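Local coordinates for protein myosin-2 (Saccharomyces cerevisiae, PDB 6IXO) that carries organelles and other cargo along polarized actin cables, gripping receptor proteins on the cargo through the globular tail domain to which this chain belongs, at residues His227-Asp238 and Leu276-Leu286. Sequence-based numbering, arbitrary orientation. Where two conformers were deposited one is given.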
# COMPACT_ATOMS: atom_id res chain seq x y z
N HIS A 227 8.23 -2.08 1.63
CA HIS A 227 8.79 -1.20 2.65
C HIS A 227 8.00 0.10 2.76
O HIS A 227 7.69 0.57 3.85
CB HIS A 227 10.27 -0.87 2.37
CG HIS A 227 10.91 -0.07 3.47
ND1 HIS A 227 10.95 1.31 3.46
CD2 HIS A 227 11.47 -0.45 4.64
CE1 HIS A 227 11.53 1.74 4.57
NE2 HIS A 227 11.85 0.69 5.30
N ALA A 228 7.66 0.70 1.62
CA ALA A 228 6.97 2.01 1.64
C ALA A 228 5.59 1.86 2.24
O ALA A 228 5.16 2.66 3.07
CB ALA A 228 6.88 2.60 0.16
N VAL A 229 4.86 0.85 1.78
CA VAL A 229 3.49 0.68 2.23
C VAL A 229 3.45 0.45 3.74
O VAL A 229 2.70 1.08 4.48
CB VAL A 229 2.84 -0.52 1.53
CG1 VAL A 229 1.51 -0.89 2.24
CG2 VAL A 229 2.64 -0.18 0.02
N VAL A 230 4.29 -0.46 4.21
CA VAL A 230 4.20 -0.79 5.63
C VAL A 230 4.73 0.31 6.54
O VAL A 230 4.17 0.57 7.63
CB VAL A 230 4.96 -2.13 5.90
CG1 VAL A 230 5.04 -2.38 7.44
CG2 VAL A 230 4.18 -3.25 5.21
N THR A 231 5.80 1.00 6.13
CA THR A 231 6.32 2.13 6.88
C THR A 231 5.26 3.23 7.02
O THR A 231 5.06 3.86 8.08
CB THR A 231 7.58 2.70 6.18
OG1 THR A 231 8.66 1.77 6.36
CG2 THR A 231 7.97 4.05 6.77
N THR A 232 4.57 3.49 5.90
CA THR A 232 3.47 4.50 5.93
C THR A 232 2.39 4.05 6.91
O THR A 232 1.91 4.83 7.74
CB THR A 232 2.85 4.70 4.52
OG1 THR A 232 3.84 5.21 3.64
CG2 THR A 232 1.66 5.70 4.57
N LEU A 233 2.04 2.78 6.87
CA LEU A 233 0.95 2.32 7.74
C LEU A 233 1.34 2.26 9.23
O LEU A 233 0.51 2.58 10.11
CB LEU A 233 0.46 0.94 7.29
CG LEU A 233 -0.23 0.99 5.90
CD1 LEU A 233 -0.64 -0.41 5.45
CD2 LEU A 233 -1.48 1.94 5.84
N LEU A 234 2.56 1.83 9.52
CA LEU A 234 3.05 1.81 10.91
C LEU A 234 3.11 3.21 11.51
O LEU A 234 2.71 3.43 12.66
CB LEU A 234 4.45 1.18 10.98
CG LEU A 234 4.46 -0.32 10.66
CD1 LEU A 234 5.89 -0.81 10.54
CD2 LEU A 234 3.67 -1.13 11.74
N ASN A 235 3.67 4.16 10.75
CA ASN A 235 3.66 5.56 11.21
C ASN A 235 2.25 6.04 11.52
O ASN A 235 2.02 6.80 12.51
CB ASN A 235 4.27 6.50 10.18
CG ASN A 235 5.78 6.45 10.19
OD1 ASN A 235 6.36 6.39 11.26
ND2 ASN A 235 6.41 6.51 9.01
N TYR A 236 1.33 5.62 10.67
CA TYR A 236 -0.08 5.97 10.79
C TYR A 236 -0.66 5.37 12.09
O TYR A 236 -1.31 6.06 12.87
CB TYR A 236 -0.88 5.44 9.61
CG TYR A 236 -2.31 6.00 9.56
CD1 TYR A 236 -2.54 7.31 9.15
CD2 TYR A 236 -3.40 5.20 9.88
CE1 TYR A 236 -3.87 7.85 9.10
CE2 TYR A 236 -4.74 5.70 9.79
CZ TYR A 236 -4.95 7.02 9.44
OH TYR A 236 -6.23 7.49 9.34
N VAL A 237 -0.46 4.08 12.29
CA VAL A 237 -0.91 3.43 13.54
C VAL A 237 -0.34 4.16 14.76
O VAL A 237 -1.03 4.43 15.74
CB VAL A 237 -0.47 1.96 13.54
CG1 VAL A 237 -0.56 1.35 14.94
CG2 VAL A 237 -1.31 1.16 12.51
N ASP A 238 0.94 4.47 14.71
CA ASP A 238 1.61 5.19 15.78
C ASP A 238 0.88 6.49 16.10
O ASP A 238 0.57 6.78 17.26
CB ASP A 238 3.06 5.45 15.38
CG ASP A 238 3.96 5.87 16.56
OD1 ASP A 238 3.95 5.20 17.60
OD2 ASP A 238 4.67 6.87 16.43
N LEU A 276 11.68 -5.61 7.81
CA LEU A 276 11.86 -4.22 8.16
C LEU A 276 12.93 -4.07 9.22
O LEU A 276 13.05 -4.90 10.11
CB LEU A 276 10.56 -3.61 8.65
CG LEU A 276 9.33 -3.67 7.76
CD1 LEU A 276 8.36 -2.73 8.37
CD2 LEU A 276 9.64 -3.25 6.35
N THR A 277 13.71 -3.01 9.14
CA THR A 277 14.68 -2.73 10.18
C THR A 277 14.33 -1.41 10.86
O THR A 277 14.95 -1.02 11.85
CB THR A 277 16.11 -2.68 9.62
OG1 THR A 277 16.11 -1.93 8.40
CG2 THR A 277 16.63 -4.09 9.35
N ASP A 278 13.31 -0.75 10.34
CA ASP A 278 12.91 0.57 10.85
C ASP A 278 11.53 0.57 11.51
O ASP A 278 10.97 1.63 11.81
CB ASP A 278 12.95 1.59 9.71
CG ASP A 278 12.56 0.99 8.38
OD1 ASP A 278 13.17 1.37 7.36
OD2 ASP A 278 11.64 0.14 8.35
N GLY A 279 10.98 -0.62 11.72
CA GLY A 279 9.69 -0.73 12.40
C GLY A 279 9.73 -0.09 13.78
O GLY A 279 8.79 0.60 14.18
N THR A 280 10.82 -0.30 14.50
CA THR A 280 10.98 0.31 15.82
C THR A 280 10.86 1.83 15.72
O THR A 280 10.14 2.46 16.49
CB THR A 280 12.31 -0.11 16.43
OG1 THR A 280 12.26 -1.52 16.67
CG2 THR A 280 12.56 0.60 17.75
N GLU A 281 11.50 2.42 14.70
CA GLU A 281 11.44 3.87 14.51
C GLU A 281 10.01 4.39 14.20
O GLU A 281 9.58 5.41 14.76
CB GLU A 281 12.41 4.30 13.41
CG GLU A 281 12.20 5.73 12.95
CD GLU A 281 13.24 6.17 11.95
OE1 GLU A 281 13.78 5.31 11.22
OE2 GLU A 281 13.53 7.39 11.89
N CYS A 282 9.27 3.67 13.36
CA CYS A 282 7.88 4.02 13.08
C CYS A 282 6.96 3.99 14.32
O CYS A 282 5.89 4.60 14.28
CB CYS A 282 7.28 3.09 12.05
SG CYS A 282 8.17 3.09 10.46
N LEU A 283 7.32 3.25 15.37
CA LEU A 283 6.35 3.05 16.47
C LEU A 283 6.82 3.75 17.73
O LEU A 283 6.34 3.46 18.85
CB LEU A 283 6.14 1.55 16.76
CG LEU A 283 5.58 0.71 15.60
CD1 LEU A 283 5.80 -0.79 15.85
CD2 LEU A 283 4.10 1.03 15.44
N GLN A 284 7.76 4.65 17.56
CA GLN A 284 8.44 5.19 18.73
C GLN A 284 7.51 5.92 19.69
O GLN A 284 7.78 5.95 20.88
CB GLN A 284 9.58 6.13 18.31
CG GLN A 284 10.96 5.47 18.17
CD GLN A 284 11.29 4.45 19.27
OE1 GLN A 284 11.57 4.81 20.42
NE2 GLN A 284 11.26 3.17 18.92
N HIS A 285 6.44 6.54 19.21
CA HIS A 285 5.62 7.27 20.17
C HIS A 285 4.88 6.33 21.06
O HIS A 285 4.69 6.62 22.24
CB HIS A 285 4.63 8.22 19.48
CG HIS A 285 5.31 9.25 18.63
ND1 HIS A 285 5.47 9.10 17.26
CD2 HIS A 285 5.92 10.41 18.95
CE1 HIS A 285 6.11 10.15 16.77
NE2 HIS A 285 6.40 10.96 17.78
N LEU A 286 4.38 5.24 20.48
CA LEU A 286 3.72 4.19 21.28
C LEU A 286 4.72 3.49 22.20
O LEU A 286 4.47 3.24 23.41
CB LEU A 286 3.06 3.14 20.38
CG LEU A 286 1.87 3.69 19.61
CD1 LEU A 286 1.37 2.60 18.67
CD2 LEU A 286 0.77 4.07 20.66
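Leu234 lays its CB against CB of Cys282, 3.6 Å away, where helix 223-247 packs on the short helical turn 279-282 of the all-helical DIL-domain part of the cargo-binding tail. Its CD1 meets CD1 of Leu276 tip to tip, while CG1 of Val230 presses tightly on the same Leu276 methyl at 3.5 Å; branched aliphatic residues suit this buried seam, and Leu267 and Cys271 of helix 254-273 also touch Leu234. The small Cys282 lets the backbones come close, its SG lying 3.8 Å from the Thr231 methyl CG2. Polar pairs finish both ends. At one, the His227 ring, carried toward Asp278 with CG anti to the backbone N (chi1 -175°), donates from NE2 in its own plane to Asp278 OD1, a bond less certain because Asp278 is poorly ordered. At the other, Asp238 is buried beside the start of helix 284-294, its carboxylate suited to accepting two firm N-H bonds and a weak one from the His285 amide. The His285 ring donates ND1-H to Asp238 OD2 over 2.5 Å, nearly along the C-O axis, and the Leu286 amide bonds to OD1. An asparagine in place of Asp238 would probably leave one of these two donors without its acceptor and His285 without a negative charge beside it. Asp238 OD1 takes the Leu286 N-H through its syn lone pair at 2.9 Å, with an N-H...O angle of 159°.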